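Local structure of haloalkane dehalogenase (Mycobacterium rhodesiae, 4MJ3) at residues 103-106 against 107-111; 130-133 against 134-138; 210-213 against 214-217. The protein catalyses the hydrolytic cleavage of the carbon-halogen bond in haloalkanes, giving an alcohol and a halide ion, and adopts the alpha/beta hydrolase fold. All coordinates share one frame; numbering follows the deposited sequence.

In the fold
The three contacts follow one another along the chain without overlap. Contact 1 lies on helix 98-112. Contact 2 lies at the end of helix 124-135, the crossover between parallel strands 117-121 and 140-145. Their centres are about 12 Å apart and they touch: Trp106 and Met105 of contact 1 pack on His136 and Leu132 of contact 2. They thus join two neighbouring helices of the alpha/beta hydrolase core. Contact 3 lies at the end of helix 207-211, its centre about 20 Å from that of contact 1 and 21 Å from that of contact 2. It touches neither and lies in the inserted helical region, consistent with the cap that covers the active site in this family.

Contact 1 of 3, residues 103-106 against 107-111; sequences DWMW and AAIEE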
loop_
_atom_site.group_PDB
_atom_site.type_symbol
_atom_site.label_atom_id
_atom_site.label_comp_id
_atom_site.label_asym_id
_atom_site.label_seq_id
_atom_site.Cartn_x
_atom_site.Cartn_y
_atom_site.Cartn_z
ATOM N N ASP A 103 0.463 13.365 1.976
ATOM C CA ASP A 103 1.552 14.279 2.336
ATOM C C ASP A 103 2.655 13.554 3.125
ATOM O O ASP A 103 3.870 13.781 2.908
ATOM C CB ASP A 103 1.034 15.491 3.118
ATOM C CG ASP A 103 0.202 16.448 2.250
ATOM O OD1 ASP A 103 0.317 16.391 1.007
ATOM O OD2 ASP A 103 -0.602 17.212 2.816
ATOM N N TRP A 104 2.250 12.691 4.037
ATOM C CA TRP A 104 3.227 11.921 4.826
ATOM C C TRP A 104 4.042 10.979 3.948
ATOM O O TRP A 104 5.273 10.925 4.039
ATOM C CB TRP A 104 2.525 11.114 5.919
ATOM C CG TRP A 104 1.994 11.913 7.056
ATOM C CD1 TRP A 104 2.551 13.019 7.618
ATOM C CD2 TRP A 104 0.805 11.628 7.805
ATOM N NE1 TRP A 104 1.781 13.437 8.689
ATOM C CE2 TRP A 104 0.712 12.600 8.831
ATOM C CE3 TRP A 104 -0.162 10.622 7.740
ATOM C CZ2 TRP A 104 -0.334 12.608 9.761
ATOM C CZ3 TRP A 104 -1.193 10.620 8.667
ATOM C CH2 TRP A 104 -1.286 11.626 9.651
HETATM N N MSE A 105 3.380 10.268 3.047
HETATM C CA MSE A 105 4.094 9.346 2.162
HETATM C C MSE A 105 5.030 10.067 1.206
HETATM O O MSE A 105 6.165 9.611 0.979
HETATM C CB MSE A 105 3.097 8.462 1.410
HETATM C CG MSE A 105 3.751 7.481 0.445
HETATM SE SE MSE A 105 5.081 6.297 1.313
HETATM C CE MSE A 105 3.895 5.188 2.392
ATOM N N TRP A 106 4.572 11.176 0.626
ATOM C CA TRP A 106 5.430 11.959 -0.251
ATOM C C TRP A 106 6.647 12.452 0.512
ATOM O O TRP A 106 7.755 12.350 0.008
ATOM C CB TRP A 106 4.694 13.134 -0.893
ATOM C CG TRP A 106 5.542 13.846 -1.861
ATOM C CD1 TRP A 106 5.968 15.132 -1.773
ATOM C CD2 TRP A 106 6.117 13.314 -3.070
ATOM N NE1 TRP A 106 6.747 15.440 -2.854
ATOM C CE2 TRP A 106 6.859 14.350 -3.666
ATOM C CE3 TRP A 106 6.060 12.080 -3.710
ATOM C CZ2 TRP A 106 7.544 14.185 -4.865
ATOM C CZ3 TRP A 106 6.741 11.917 -4.912
ATOM C CH2 TRP A 106 7.470 12.949 -5.468
ATOM N N ALA A 107 6.441 12.950 1.733
ATOM C CA ALA A 107 7.561 13.412 2.547
ATOM C C ALA A 107 8.578 12.300 2.823
ATOM O O ALA A 107 9.779 12.545 2.773
ATOM C CB ALA A 107 7.066 14.009 3.836
ATOM N N ALA A 108 8.094 11.088 3.082
ATOM C CA ALA A 108 8.963 9.928 3.268
ATOM C C ALA A 108 9.787 9.601 2.027
ATOM O O ALA A 108 11.016 9.442 2.093
ATOM C CB ALA A 108 8.158 8.718 3.677
ATOM N N ILE A 109 9.121 9.551 0.879
ATOM C CA ILE A 109 9.796 9.307 -0.394
ATOM C C ILE A 109 10.907 10.359 -0.632
ATOM O O ILE A 109 12.031 10.035 -1.035
ATOM C CB ILE A 109 8.770 9.295 -1.554
ATOM C CG1 ILE A 109 7.886 8.061 -1.431
ATOM C CG2 ILE A 109 9.449 9.327 -2.930
ATOM C CD1 ILE A 109 6.653 8.080 -2.317
ATOM N N GLU A 110 10.568 11.624 -0.401
ATOM C CA GLU A 110 11.508 12.718 -0.589
ATOM C C GLU A 110 12.698 12.636 0.362
ATOM O O GLU A 110 13.829 12.907 -0.035
ATOM C CB GLU A 110 10.808 14.055 -0.430
ATOM C CG GLU A 110 9.839 14.394 -1.548
ATOM C CD GLU A 110 10.544 14.931 -2.773
ATOM O OE1 GLU A 110 11.199 14.136 -3.474
ATOM O OE2 GLU A 110 10.442 16.146 -3.043
ATOM N N GLU A 111 12.425 12.283 1.614
ATOM C CA GLU A 111 13.461 12.226 2.640
ATOM C C GLU A 111 14.416 11.046 2.382
ATOM O O GLU A 111 15.627 11.188 2.525
ATOM C CB GLU A 111 12.823 12.129 4.025
ATOM C CG GLU A 111 13.776 12.422 5.171
ATOM C CD GLU A 111 14.356 13.821 5.126
ATOM O OE1 GLU A 111 13.585 14.784 4.904
ATOM O OE2 GLU A 111 15.595 13.945 5.277
#
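Glu110 lies across the indole of Trp106, one helical turn further on. Glu110 CG sits 3.5 Å from Trp106 NE1 and 3.8 Å from the centroid of the five-membered ring. The direction is 22° off the ring normal, which makes this a CH-pi contact over one face. Trp106 has CG anti to its backbone nitrogen (chi1 -175°), and this turns the indole forward along the helix. Glu110 bends at chi2, and its carboxylate follows the ring at an angle of 28° between the planes. Glu110 CD comes 3.7 Å from Trp106 CZ2. The carboxylate does not bond to the indole nitrogen.

Apolar packing is lighter. Met105, a selenomethionine, brings CG to 4.1 Å from Ile109 CD1. Ile109 also sends CG2 to 4.2 Å from Trp106 CZ3, at a slant to the ring.

The backbone supplies the polar bonds. Four consecutive i to i+4 hydrogen bonds run from the amides of 107-110 to the carbonyls of 103-106, as in a regular alpha-helix. Ile109 N to Met105 O measures 3.0 Å, and Glu110 N to Trp106 O measures 2.9 Å.

Helix 98-112 is one of the helices flanking the central sheet of the alpha/beta hydrolase fold. On its sheet side, the methyl groups of Ala107 and Ala108 touch Val26 and Val24 of strand 22-27. Towards helix 124-135, His136 stacks on the opposite face of the Trp106 indole from Glu110, and Met105, Trp106 and Ile109 all touch Leu132. The aliphatic part of Glu110 packs on the ring while OE1 forms a salt bridge with Arg139. This pairing would favour the ionised carboxylate beside the aromatic surface.

Contact 2 of 3, residues 130-133 against 134-138; sequences LRLV and GEHPD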
loop_
_atom_site.group_PDB
_atom_site.type_symbol
_atom_site.label_atom_id
_atom_site.label_comp_id
_atom_site.label_asym_id
_atom_site.label_seq_id
_atom_site.Cartn_x
_atom_site.Cartn_y
_atom_site.Cartn_z
ATOM N N LEU A 130 -1.154 5.819 -6.293
ATOM C CA LEU A 130 -1.636 6.267 -7.599
ATOM C C LEU A 130 -1.950 7.770 -7.592
ATOM O O LEU A 130 -1.749 8.466 -8.599
ATOM C CB LEU A 130 -2.857 5.465 -8.049
ATOM C CG LEU A 130 -2.627 3.978 -8.316
ATOM C CD1 LEU A 130 -3.963 3.276 -8.507
ATOM C CD2 LEU A 130 -1.736 3.772 -9.524
ATOM N N ARG A 131 -2.415 8.296 -6.464
ATOM C CA ARG A 131 -2.571 9.730 -6.331
ATOM C C ARG A 131 -1.215 10.435 -6.434
ATOM O O ARG A 131 -1.112 11.480 -7.088
ATOM C CB ARG A 131 -3.275 10.081 -5.030
ATOM C CG ARG A 131 -3.386 11.573 -4.822
ATOM C CD ARG A 131 -4.623 11.955 -4.036
ATOM N NE ARG A 131 -4.412 13.233 -3.374
ATOM C CZ ARG A 131 -5.167 13.728 -2.405
ATOM N NH1 ARG A 131 -6.240 13.079 -1.976
ATOM N NH2 ARG A 131 -4.829 14.890 -1.858
ATOM N N LEU A 132 -0.184 9.864 -5.821
ATOM C CA LEU A 132 1.155 10.421 -5.916
ATOM C C LEU A 132 1.690 10.371 -7.353
ATOM O O LEU A 132 2.386 11.293 -7.783
ATOM C CB LEU A 132 2.118 9.752 -4.944
ATOM C CG LEU A 132 1.847 10.083 -3.467
ATOM C CD1 LEU A 132 2.740 9.234 -2.590
ATOM C CD2 LEU A 132 2.061 11.566 -3.205
ATOM N N VAL A 133 1.335 9.340 -8.103
ATOM C CA VAL A 133 1.746 9.259 -9.513
ATOM C C VAL A 133 1.092 10.424 -10.260
ATOM O O VAL A 133 1.730 11.094 -11.063
ATOM C CB VAL A 133 1.394 7.892 -10.146
ATOM C CG1 VAL A 133 1.695 7.874 -11.642
ATOM C CG2 VAL A 133 2.174 6.765 -9.472
ATOM N N GLY A 134 -0.194 10.654 -10.001
ATOM C CA GLY A 134 -0.911 11.767 -10.622
ATOM C C GLY A 134 -0.324 13.124 -10.264
ATOM O O GLY A 134 -0.238 14.000 -11.112
ATOM N N GLU A 135 0.090 13.297 -9.010
ATOM C CA GLU A 135 0.597 14.566 -8.526
ATOM C C GLU A 135 2.093 14.801 -8.804
ATOM O O GLU A 135 2.522 15.944 -8.888
ATOM C CB GLU A 135 0.278 14.699 -7.030
ATOM C CG GLU A 135 -1.225 14.724 -6.795
ATOM C CD GLU A 135 -1.664 14.860 -5.347
ATOM O OE1 GLU A 135 -0.820 14.946 -4.449
ATOM O OE2 GLU A 135 -2.896 14.871 -5.115
ATOM N N HIS A 136 2.866 13.729 -8.979
ATOM C CA HIS A 136 4.303 13.823 -9.225
ATOM C C HIS A 136 4.725 12.790 -10.267
ATOM O O HIS A 136 5.541 11.925 -9.987
ATOM C CB HIS A 136 5.065 13.590 -7.920
ATOM C CG HIS A 136 4.611 14.461 -6.790
ATOM N ND1 HIS A 136 5.020 15.766 -6.644
ATOM C CD2 HIS A 136 3.777 14.214 -5.756
ATOM C CE1 HIS A 136 4.456 16.289 -5.570
ATOM N NE2 HIS A 136 3.689 15.370 -5.018
ATOM N N PRO A 137 4.160 12.871 -11.481
ATOM C CA PRO A 137 4.446 11.819 -12.470
ATOM C C PRO A 137 5.928 11.661 -12.836
ATOM O O PRO A 137 6.355 10.563 -13.135
ATOM C CB PRO A 137 3.613 12.244 -13.683
ATOM C CG PRO A 137 3.365 13.697 -13.499
ATOM C CD PRO A 137 3.238 13.885 -12.016
ATOM N N ASP A 138 6.704 12.746 -12.771
ATOM C CA ASP A 138 8.127 12.693 -13.088
ATOM C C ASP A 138 8.928 11.807 -12.131
ATOM O O ASP A 138 10.015 11.382 -12.487
ATOM C CB ASP A 138 8.757 14.092 -13.103
ATOM C CG ASP A 138 8.261 14.950 -14.249
ATOM O OD1 ASP A 138 7.607 14.430 -15.180
ATOM O OD2 ASP A 138 8.539 16.165 -14.222
HETATM O O HOH W 1 -2.449 16.382 -2.481
#
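Glu135 OE2 takes a short bond from Arg131 NE, 2.8 Å long, within an i to i+4 salt bridge. The pair lies near the C-terminal end of helix 124-135, the crossover helix of a beta-alpha-beta unit in the alpha/beta hydrolase fold. NE approaches from above the carboxylate, 39° out of its plane, and the N-H...O angle is 145°. The guanidinium and carboxylate planes are 57° apart, so this is not a flat, two-pronged pairing. A water adds a second route: it accepts from Arg131 NH2 and donates to Glu135 OE1. Arg131 NH1 turns to Asn228. Together these bonds limit rotation of the guanidinium.

Arg131 reaches the glutamate with CG anti to its backbone nitrogen. Arg131 CG also lies alongside the carboxylate, 3.3 Å from Glu135 OE2.

The backbone bonds continue to the helix end. Gly134 N meets Leu130 O, Glu135 N meets Arg131 O, and His136 N meets Leu132 O at 2.8 Å. His136 is the first residue to leave helical angles. Pro137 follows and has no N-H to offer Val133 O. Its ring still rests against that carbonyl, with Pro137 CD 3.3 Å from Val133 O. On the side facing helix 98-112, the Leu132 side chain crosses the histidine at a slant, with Leu132 CD2 4.1 Å from His136 CD2.

Contact 3 of 3, residues 210-213 against 214-217; sequences RQFP and MLVP
Gln211 O receives two backbone N-H groups from the turn that follows helix 207-211. Met214 N bonds to Gln211 O at 2.9 Å; the bond from Leu215 N to Gln211 O, at 3.4 Å, is weak. Leu215 N is better served by Phe212 O, at 2.9 Å and 151°. Both i to i+3 donors stand well above the carbonyl planes, by 44° for Met214 N and 57° for Leu215 N. This i to i+3 pairing is 3-10-like, tighter than that of an alpha-helix. Pro213 has no N-H to give, but its carbonyl accepts from Gln165 NE2.

The side-chain amide of Gln211 has its oxygen bonded to Arg93 NE. A bend at chi2 brings Gln211 NE2 to 3.9 Å from Leu215 CD2, a packing contact in which the two side chains cross at about a right angle. The other branch goes to the aromatic: Leu215 CD1 lies 4.1 Å from Phe212 CD1, at a slant to the ring. The guanidinium of Arg210 bonds to Ser168 O and Val171 O, away from the turn.

The turn lies in the helical region between strands 140-145 and 242-244, which probably corresponds to the cap domain of haloalkane dehalogenases. It rests on helix 159-170 through Pro213, Val216 and Met214, a selenomethionine. Through Phe212, stacked on His101 and Trp124, it also meets the first turns of helices 98-112 and 124-135.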
loop_
_atom_site.group_PDB
_atom_site.type_symbol
_atom_site.label_atom_id
_atom_site.label_comp_id
_atom_site.label_asym_id
_atom_site.label_seq_id
_atom_site.Cartn_x
_atom_site.Cartn_y
_atom_site.Cartn_z
ATOM N N ARG A 210 -8.669 1.908 12.233
ATOM C CA ARG A 210 -10.123 2.104 12.276
ATOM C C ARG A 210 -10.606 3.159 11.283
ATOM O O ARG A 210 -11.683 3.034 10.740
ATOM C CB ARG A 210 -10.557 2.517 13.680
ATOM C CG ARG A 210 -10.498 1.384 14.673
ATOM C CD ARG A 210 -11.652 0.409 14.512
ATOM N NE ARG A 210 -11.739 -0.467 15.682
ATOM C CZ ARG A 210 -12.697 -1.358 15.917
ATOM N NH1 ARG A 210 -13.690 -1.555 15.058
ATOM N NH2 ARG A 210 -12.670 -2.049 17.043
ATOM N N GLN A 211 -9.811 4.198 11.072
ATOM C CA GLN A 211 -10.250 5.316 10.246
ATOM C C GLN A 211 -10.143 5.013 8.745
ATOM O O GLN A 211 -10.941 5.556 7.966
ATOM C CB GLN A 211 -9.518 6.613 10.614
ATOM C CG GLN A 211 -10.067 7.891 9.951
ATOM C CD GLN A 211 -11.514 8.217 10.309
ATOM O OE1 GLN A 211 -12.157 7.555 11.127
ATOM N NE2 GLN A 211 -12.044 9.238 9.658
ATOM N N PHE A 212 -9.193 4.182 8.328
ATOM C CA PHE A 212 -8.940 4.034 6.891
ATOM C C PHE A 212 -10.171 3.756 6.042
ATOM O O PHE A 212 -10.387 4.414 5.024
ATOM C CB PHE A 212 -7.886 2.961 6.561
ATOM C CG PHE A 212 -6.606 3.520 5.974
ATOM C CD1 PHE A 212 -6.621 4.650 5.161
ATOM C CD2 PHE A 212 -5.408 2.867 6.179
ATOM C CE1 PHE A 212 -5.455 5.147 4.627
ATOM C CE2 PHE A 212 -4.234 3.376 5.679
ATOM C CZ PHE A 212 -4.258 4.501 4.865
ATOM N N PRO A 213 -11.002 2.805 6.461
ATOM C CA PRO A 213 -12.159 2.486 5.613
ATOM C C PRO A 213 -13.158 3.643 5.466
ATOM O O PRO A 213 -13.912 3.686 4.480
ATOM C CB PRO A 213 -12.801 1.300 6.338
ATOM C CG PRO A 213 -11.659 0.678 7.069
ATOM C CD PRO A 213 -10.892 1.854 7.584
HETATM N N MSE A 214 -13.174 4.570 6.420
HETATM C CA MSE A 214 -14.035 5.767 6.327
HETATM C C MSE A 214 -13.461 6.821 5.415
HETATM O O MSE A 214 -14.162 7.762 5.038
HETATM C CB MSE A 214 -14.291 6.387 7.706
HETATM C CG MSE A 214 -14.883 5.405 8.719
HETATM SE SE MSE A 214 -16.435 4.397 8.005
HETATM C CE MSE A 214 -17.650 5.923 7.694
ATOM N N LEU A 215 -12.200 6.681 5.021
ATOM C CA LEU A 215 -11.538 7.642 4.131
ATOM C C LEU A 215 -11.702 7.303 2.657
ATOM O O LEU A 215 -11.294 8.078 1.806
ATOM C CB LEU A 215 -10.037 7.743 4.468
ATOM C CG LEU A 215 -9.717 8.207 5.901
ATOM C CD1 LEU A 215 -8.211 8.262 6.083
ATOM C CD2 LEU A 215 -10.340 9.561 6.206
ATOM N N VAL A 216 -12.250 6.131 2.356
ATOM C CA VAL A 216 -12.412 5.709 0.963
ATOM C C VAL A 216 -13.541 6.553 0.357
ATOM O O VAL A 216 -14.650 6.539 0.861
ATOM C CB VAL A 216 -12.777 4.222 0.836
ATOM C CG1 VAL A 216 -13.017 3.859 -0.642
ATOM C CG2 VAL A 216 -11.683 3.350 1.417
ATOM N N PRO A 217 -13.241 7.309 -0.706
ATOM C CA PRO A 217 -14.325 8.110 -1.262
ATOM C C PRO A 217 -15.407 7.277 -1.925
ATOM O O PRO A 217 -15.116 6.500 -2.839
ATOM C CB PRO A 217 -13.621 8.988 -2.290
ATOM C CG PRO A 217 -12.205 9.031 -1.847
ATOM C CD PRO A 217 -11.942 7.663 -1.290
#